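Uncharacterized protein (Bacteroides ovatus, PDB 3NQK) is of unknown function, a Bacteroides protein of two mainly beta parts whose N-terminal family belongs to the E-set clan of immunoglobulin-like folds. Local coordinates at residues V52-V63 / F95-S105. Residues are numbered along the deposited sequence; the frame is centred on the assembly and turned at random.
Sequences VNSQDRDIHIAV and FPETVHIPAGS. With EDO (1,2-ethanediol), chain C.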
ATOM      1  N   VAL A  52      -5.289 -24.385 -12.365  1.00 83.94           N
ATOM      2  CA  VAL A  52      -5.630 -23.092 -12.887  1.00 80.34           C
ATOM      3  C   VAL A  52      -7.151 -23.015 -13.080  1.00 78.76           C
ATOM      4  O   VAL A  52      -7.768 -23.937 -13.646  1.00 81.41           O
ATOM      5  CB  VAL A  52      -4.957 -22.859 -14.257  1.00 80.92           C
ATOM      6  CG1 VAL A  52      -5.300 -21.491 -14.791  1.00 78.65           C
ATOM      7  CG2 VAL A  52      -3.428 -23.047 -14.153  1.00 82.17           C
ATOM      8  N   ASN A  53      -7.758 -21.937 -12.588  1.00 74.58           N
ATOM      9  CA  ASN A  53      -9.189 -21.698 -12.793  1.00 71.07           C
ATOM     10  C   ASN A  53      -9.512 -21.729 -14.284  1.00 69.48           C
ATOM     11  O   ASN A  53      -9.058 -20.872 -15.040  1.00 67.53           O
ATOM     12  CB  ASN A  53      -9.591 -20.344 -12.203  1.00 68.79           C
ATOM     13  CG  ASN A  53     -11.029 -19.972 -12.518  1.00 66.18           C
ATOM     14  OD1 ASN A  53     -11.908 -20.823 -12.543  1.00 59.59           O
ATOM     15  ND2 ASN A  53     -11.273 -18.684 -12.738  1.00 64.09           N
ATOM     16  N   SER A  54     -10.302 -22.712 -14.701  1.00 68.47           N
ATOM     17  CA  SER A  54     -10.610 -22.882 -16.113  1.00 71.13           C
ATOM     18  C   SER A  54     -12.052 -22.497 -16.462  1.00 70.09           C
ATOM     19  O   SER A  54     -12.508 -22.749 -17.568  1.00 72.38           O
ATOM     20  CB  SER A  54     -10.337 -24.329 -16.529  1.00 72.84           C
ATOM     21  OG  SER A  54     -11.062 -25.227 -15.712  1.00 77.38           O
ATOM     22  N   GLN A  55     -12.750 -21.867 -15.522  1.00 69.94           N
ATOM     23  CA  GLN A  55     -14.155 -21.469 -15.735  1.00 70.63           C
ATOM     24  C   GLN A  55     -14.329 -19.958 -15.653  1.00 67.26           C
ATOM     25  O   GLN A  55     -13.777 -19.317 -14.763  1.00 64.95           O
ATOM     26  CB  GLN A  55     -15.074 -22.116 -14.665  1.00 71.76           C
ATOM     27  CG  GLN A  55     -15.088 -23.665 -14.637  1.00 77.61           C
ATOM     28  CD  GLN A  55     -16.187 -24.246 -13.678  1.00 84.80           C
ATOM     29  OE1 GLN A  55     -17.349 -23.805 -13.693  1.00 88.73           O
ATOM     30  NE2 GLN A  55     -15.813 -25.248 -12.885  1.00 80.89           N
ATOM     31  N   ASP A  56     -15.074 -19.383 -16.596  1.00 66.41           N
ATOM     32  CA  ASP A  56     -15.566 -18.028 -16.417  1.00 64.97           C
ATOM     33  C   ASP A  56     -16.576 -18.151 -15.293  1.00 61.71           C
ATOM     34  O   ASP A  56     -17.417 -19.040 -15.314  1.00 60.60           O
ATOM     35  CB  ASP A  56     -16.237 -17.477 -17.687  1.00 66.57           C
ATOM     36  CG  ASP A  56     -15.216 -16.965 -18.737  1.00 76.58           C
ATOM     37  OD1 ASP A  56     -14.593 -17.800 -19.453  1.00 81.94           O
ATOM     38  OD2 ASP A  56     -15.102 -15.727 -18.893  1.00 81.63           O
ATOM     39  N   ARG A  57     -16.425 -17.335 -14.262  1.00 58.92           N
ATOM     40  CA  ARG A  57     -17.279 -17.441 -13.094  1.00 57.48           C
ATOM     41  C   ARG A  57     -17.943 -16.125 -12.797  1.00 57.58           C
ATOM     42  O   ARG A  57     -17.282 -15.089 -12.699  1.00 55.74           O
ATOM     43  CB  ARG A  57     -16.473 -17.904 -11.871  1.00 54.57           C
ATOM     44  CG  ARG A  57     -15.539 -19.075 -12.165  1.00 58.62           C
ATOM     45  CD  ARG A  57     -14.608 -19.388 -11.012  1.00 47.88           C
ATOM     46  NE  ARG A  57     -15.202 -20.331 -10.074  1.00 58.75           N
ATOM     47  CZ  ARG A  57     -14.790 -21.590  -9.891  1.00 62.87           C
ATOM     48  NH1 ARG A  57     -13.736 -22.066 -10.548  1.00 56.68           N
ATOM     49  NH2 ARG A  57     -15.405 -22.360  -8.997  1.00 69.78           N
ATOM     50  N   ASP A  58     -19.270 -16.156 -12.758  1.00 59.28           N
ATOM     51  CA  ASP A  58     -20.049 -15.041 -12.294  1.00 59.52           C
ATOM     52  C   ASP A  58     -20.405 -15.335 -10.857  1.00 57.18           C
ATOM     53  O   ASP A  58     -21.210 -16.216 -10.586  1.00 59.87           O
ATOM     54  CB  ASP A  58     -21.312 -14.860 -13.153  1.00 60.08           C
ATOM     55  CG  ASP A  58     -21.010 -14.231 -14.511  1.00 65.74           C
ATOM     56  OD1 ASP A  58     -20.388 -13.133 -14.546  1.00 66.92           O
ATOM     57  OD2 ASP A  58     -21.399 -14.825 -15.542  1.00 76.84           O
ATOM     58  N   ILE A  59     -19.745 -14.641  -9.933  1.00 53.12           N
ATOM     59  CA  ILE A  59     -19.915 -14.891  -8.507  1.00 50.62           C
ATOM     60  C   ILE A  59     -20.959 -13.973  -7.940  1.00 50.39           C
ATOM     61  O   ILE A  59     -20.977 -12.789  -8.243  1.00 53.21           O
ATOM     62  CB  ILE A  59     -18.577 -14.694  -7.757  1.00 49.99           C
ATOM     63  CG1 ILE A  59     -17.554 -15.736  -8.236  1.00 53.86           C
ATOM     64  CG2 ILE A  59     -18.777 -14.806  -6.231  1.00 52.98           C
ATOM     65  CD1 ILE A  59     -16.110 -15.359  -7.978  1.00 52.94           C
ATOM     66  N   HIS A  60     -21.849 -14.515  -7.126  1.00 50.12           N
ATOM     67  CA  HIS A  60     -22.920 -13.706  -6.534  1.00 49.51           C
ATOM     68  C   HIS A  60     -22.689 -13.516  -5.050  1.00 46.54           C
ATOM     69  O   HIS A  60     -22.419 -14.480  -4.327  1.00 46.73           O
ATOM     70  CB  HIS A  60     -24.280 -14.357  -6.775  1.00 51.69           C
ATOM     71  CG  HIS A  60     -24.674 -14.419  -8.222  1.00 57.71           C
ATOM     72  ND1 HIS A  60     -25.653 -13.610  -8.763  1.00 66.30           N
ATOM     73  CD2 HIS A  60     -24.227 -15.197  -9.235  1.00 57.67           C
ATOM     74  CE1 HIS A  60     -25.789 -13.889 -10.049  1.00 69.07           C
ATOM     75  NE2 HIS A  60     -24.935 -14.848 -10.360  1.00 60.05           N
ATOM     76  N   ILE A  61     -22.787 -12.257  -4.600  1.00 44.45           N
ATOM     77  CA  ILE A  61     -22.594 -11.908  -3.202  1.00 42.41           C
ATOM     78  C   ILE A  61     -23.890 -11.344  -2.638  1.00 44.74           C
ATOM     79  O   ILE A  61     -24.571 -10.566  -3.299  1.00 48.99           O
ATOM     80  CB  ILE A  61     -21.525 -10.822  -3.035  1.00 42.34           C
ATOM     81  CG1 ILE A  61     -20.319 -11.074  -3.958  1.00 43.62           C
ATOM     82  CG2 ILE A  61     -21.098 -10.729  -1.596  1.00 34.72           C
ATOM     83  CD1 ILE A  61     -19.479 -12.195  -3.535  1.00 49.98           C
ATOM     84  N   ALA A  62     -24.207 -11.699  -1.403  1.00 44.74           N
ATOM     85  CA  ALA A  62     -25.419 -11.189  -0.754  1.00 45.85           C
ATOM     86  C   ALA A  62     -25.173 -10.921   0.715  1.00 45.54           C
ATOM     87  O   ALA A  62     -24.335 -11.583   1.353  1.00 42.27           O
ATOM     88  CB  ALA A  62     -26.582 -12.177  -0.925  1.00 46.30           C
ATOM     89  N   VAL A  63     -25.870  -9.916   1.241  1.00 45.96           N
ATOM     90  CA  VAL A  63     -25.827  -9.624   2.649  1.00 47.57           C
ATOM     91  C   VAL A  63     -26.504 -10.796   3.381  1.00 50.78           C
ATOM     92  O   VAL A  63     -27.486 -11.336   2.897  1.00 52.88           O
ATOM     93  CB  VAL A  63     -26.555  -8.308   2.953  1.00 48.48           C
ATOM     94  CG1 VAL A  63     -26.575  -8.028   4.453  1.00 43.66           C
ATOM     95  CG2 VAL A  63     -25.896  -7.158   2.190  1.00 47.81           C
ATOM     96  N   PHE A  95     -22.596  -2.375  -2.991  1.00 48.37           N
ATOM     97  CA  PHE A  95     -21.606  -3.169  -3.720  1.00 46.30           C
ATOM     98  C   PHE A  95     -22.295  -3.979  -4.799  1.00 47.45           C
ATOM     99  O   PHE A  95     -23.460  -4.306  -4.675  1.00 48.80           O
ATOM    100  CB  PHE A  95     -20.816  -4.086  -2.775  1.00 44.18           C
ATOM    101  CG  PHE A  95     -21.642  -5.110  -2.107  1.00 37.83           C
ATOM    102  CD1 PHE A  95     -21.973  -6.273  -2.752  1.00 41.35           C
ATOM    103  CD2 PHE A  95     -22.084  -4.922  -0.820  1.00 43.79           C
ATOM    104  CE1 PHE A  95     -22.776  -7.214  -2.137  1.00 43.34           C
ATOM    105  CE2 PHE A  95     -22.873  -5.877  -0.194  1.00 39.25           C
ATOM    106  CZ  PHE A  95     -23.231  -7.000  -0.856  1.00 36.12           C
ATOM    107  N   PRO A  96     -21.578  -4.298  -5.872  1.00 49.82           N
ATOM    108  CA  PRO A  96     -22.218  -5.041  -6.948  1.00 52.72           C
ATOM    109  C   PRO A  96     -22.566  -6.472  -6.535  1.00 53.83           C
ATOM    110  O   PRO A  96     -21.777  -7.138  -5.865  1.00 52.68           O
ATOM    111  CB  PRO A  96     -21.167  -5.022  -8.083  1.00 52.75           C
ATOM    112  CG  PRO A  96     -19.900  -4.623  -7.451  1.00 51.33           C
ATOM    113  CD  PRO A  96     -20.243  -3.813  -6.245  1.00 51.60           C
ATOM    114  N   GLU A  97     -23.759  -6.912  -6.917  1.00 55.88           N
ATOM    115  CA  GLU A  97     -24.252  -8.231  -6.562  1.00 56.88           C
ATOM    116  C   GLU A  97     -23.416  -9.324  -7.249  1.00 56.32           C
ATOM    117  O   GLU A  97     -23.267 -10.426  -6.716  1.00 56.12           O
ATOM    118  CB  GLU A  97     -25.730  -8.347  -6.956  1.00 58.51           C
ATOM    119  CG  GLU A  97     -26.475  -9.555  -6.359  1.00 68.84           C
ATOM    120  CD  GLU A  97     -26.434 -10.786  -7.249  1.00 76.24           C
ATOM    121  OE1 GLU A  97     -26.139 -10.643  -8.458  1.00 79.95           O
ATOM    122  OE2 GLU A  97     -26.725 -11.894  -6.739  1.00 80.91           O
ATOM    123  N   THR A  98     -22.832  -8.982  -8.403  1.00 54.54           N
ATOM    124  CA  THR A  98     -22.059  -9.931  -9.199  1.00 54.69           C
ATOM    125  C   THR A  98     -20.613  -9.458  -9.466  1.00 54.13           C
ATOM    126  O   THR A  98     -20.363  -8.279  -9.766  1.00 54.45           O
ATOM    127  CB  THR A  98     -22.761 -10.210 -10.558  1.00 55.77           C
ATOM    128  OG1 THR A  98     -23.789 -11.192 -10.371  1.00 58.37           O
ATOM    129  CG2 THR A  98     -21.768 -10.723 -11.604  1.00 60.37           C
ATOM    130  N   VAL A  99     -19.671 -10.393  -9.348  1.00 52.02           N
ATOM    131  CA  VAL A  99     -18.284 -10.144  -9.684  1.00 49.38           C
ATOM    132  C   VAL A  99     -17.850 -11.169 -10.698  1.00 51.55           C
ATOM    133  O   VAL A  99     -18.124 -12.357 -10.543  1.00 53.01           O
ATOM    134  CB  VAL A  99     -17.388 -10.257  -8.470  1.00 48.44           C
ATOM    135  CG1 VAL A  99     -15.969 -10.057  -8.867  1.00 43.80           C
ATOM    136  CG2 VAL A  99     -17.809  -9.226  -7.387  1.00 43.51           C
ATOM    137  N   HIS A 100     -17.174 -10.722 -11.744  1.00 52.31           N
ATOM    138  CA  HIS A 100     -16.768 -11.621 -12.794  1.00 51.37           C
ATOM    139  C   HIS A 100     -15.280 -11.967 -12.706  1.00 49.78           C
ATOM    140  O   HIS A 100     -14.421 -11.079 -12.696  1.00 50.36           O
ATOM    141  CB  HIS A 100     -17.091 -11.023 -14.165  1.00 51.59           C
ATOM    142  CG  HIS A 100     -16.779 -11.939 -15.304  1.00 57.57           C
ATOM    143  ND1 HIS A 100     -17.528 -13.064 -15.579  1.00 61.54           N
ATOM    144  CD2 HIS A 100     -15.779 -11.918 -16.219  1.00 59.94           C
ATOM    145  CE1 HIS A 100     -17.008 -13.691 -16.620  1.00 68.30           C
ATOM    146  NE2 HIS A 100     -15.944 -13.019 -17.026  1.00 60.18           N
ATOM    147  N   ILE A 101     -14.986 -13.263 -12.642  1.00 48.08           N
ATOM    148  CA  ILE A 101     -13.623 -13.743 -12.702  1.00 47.53           C
ATOM    149  C   ILE A 101     -13.459 -14.610 -13.938  1.00 49.31           C
ATOM    150  O   ILE A 101     -13.959 -15.732 -13.986  1.00 50.59           O
ATOM    151  CB  ILE A 101     -13.243 -14.564 -11.464  1.00 45.57           C
ATOM    152  CG1 ILE A 101     -13.271 -13.690 -10.225  1.00 46.40           C
ATOM    153  CG2 ILE A 101     -11.843 -15.173 -11.635  1.00 45.44           C
ATOM    154  CD1 ILE A 101     -12.880 -14.421  -8.957  1.00 49.83           C
ATOM    155  N   PRO A 102     -12.769 -14.092 -14.946  1.00 50.61           N
ATOM    156  CA  PRO A 102     -12.601 -14.862 -16.175  1.00 52.48           C
ATOM    157  C   PRO A 102     -11.734 -16.079 -15.975  1.00 51.11           C
ATOM    158  O   PRO A 102     -10.979 -16.148 -15.016  1.00 48.89           O
ATOM    159  CB  PRO A 102     -11.915 -13.865 -17.136  1.00 52.26           C
ATOM    160  CG  PRO A 102     -11.338 -12.804 -16.257  1.00 52.89           C
ATOM    161  CD  PRO A 102     -12.222 -12.726 -15.058  1.00 52.72           C
ATOM    162  N   ALA A 103     -11.889 -17.058 -16.847  1.00 52.65           N
ATOM    163  CA  ALA A 103     -11.010 -18.200 -16.855  1.00 54.20           C
ATOM    164  C   ALA A 103      -9.600 -17.676 -16.966  1.00 53.64           C
ATOM    165  O   ALA A 103      -9.371 -16.637 -17.575  1.00 55.59           O
ATOM    166  CB  ALA A 103     -11.336 -19.118 -18.033  1.00 54.08           C
ATOM    167  N   GLY A 104      -8.660 -18.352 -16.324  1.00 54.09           N
ATOM    168  CA  GLY A 104      -7.248 -17.916 -16.345  1.00 52.87           C
ATOM    169  C   GLY A 104      -6.881 -16.897 -15.271  1.00 49.46           C
ATOM    170  O   GLY A 104      -5.719 -16.609 -15.067  1.00 50.38           O
ATOM    171  N   SER A 105      -7.875 -16.316 -14.626  1.00 48.03           N
ATOM    172  CA  SER A 105      -7.626 -15.406 -13.520  1.00 48.68           C
ATOM    173  C   SER A 105      -8.148 -16.039 -12.241  1.00 48.52           C
ATOM    174  O   SER A 105      -8.923 -16.983 -12.291  1.00 51.83           O
ATOM    175  CB  SER A 105      -8.308 -14.066 -13.764  1.00 50.19           C
ATOM    176  OG  SER A 105      -7.832 -13.469 -14.950  1.00 54.27           O
TER
HETATM  177  C1  EDO C 402     -25.906  -4.191  -2.338  1.00 62.44           C
HETATM  178  O1  EDO C 402     -25.535  -2.870  -2.779  1.00 54.49           O
HETATM  179  C2  EDO C 402     -26.414  -5.019  -3.526  1.00 70.33           C
HETATM  180  O2  EDO C 402     -25.841  -6.339  -3.496  1.00 70.74           O
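Phe95 starts the contact by setting its ring against Ile61 and Val63, Val63 CG2 lying at the ring edge and an ethanediol over one face. Glu97 then bends at chi2 (-91°) and brings its carboxylate to His60: ND1 meets OE2 on the syn side at 2.9 Å, in the imidazole plane, while Thr98 OG1 sits over a face of that ring. Strand 98-101 runs antiparallel to 57-63, Val99 and Ile59 exchanging two backbone hydrogen bonds. His100, its CG anti to the backbone N (chi1 -176°), gives a 3.0 Å bond from ND1 to Asp58 OD1 and a weak one from NE2 to Asp56 OD2. On the sheet face opposite His100, Ile101 CD1 packs on Ile59 CD1 at 3.5 Å. A type II turn, Pro102-Ser105, follows, and Gly104 N donates to Asn53 O. Asn53 ND2 binds Ser105 O at 2.9 Å; OD1 accepts from Gln55 N, an Asx turn, and from Arg57 NH1, the donors on opposite faces of the amide. A leucine in place of Asn53 would probably leave Ser105 O without its side-chain donor and strip Gln55 N and Arg57 NH1 of their shared acceptor. Ile59, Val99 and Ile101 face strand 38-48, the sheet-on-sheet packing of a beta sandwich, consistent with an E-set domain.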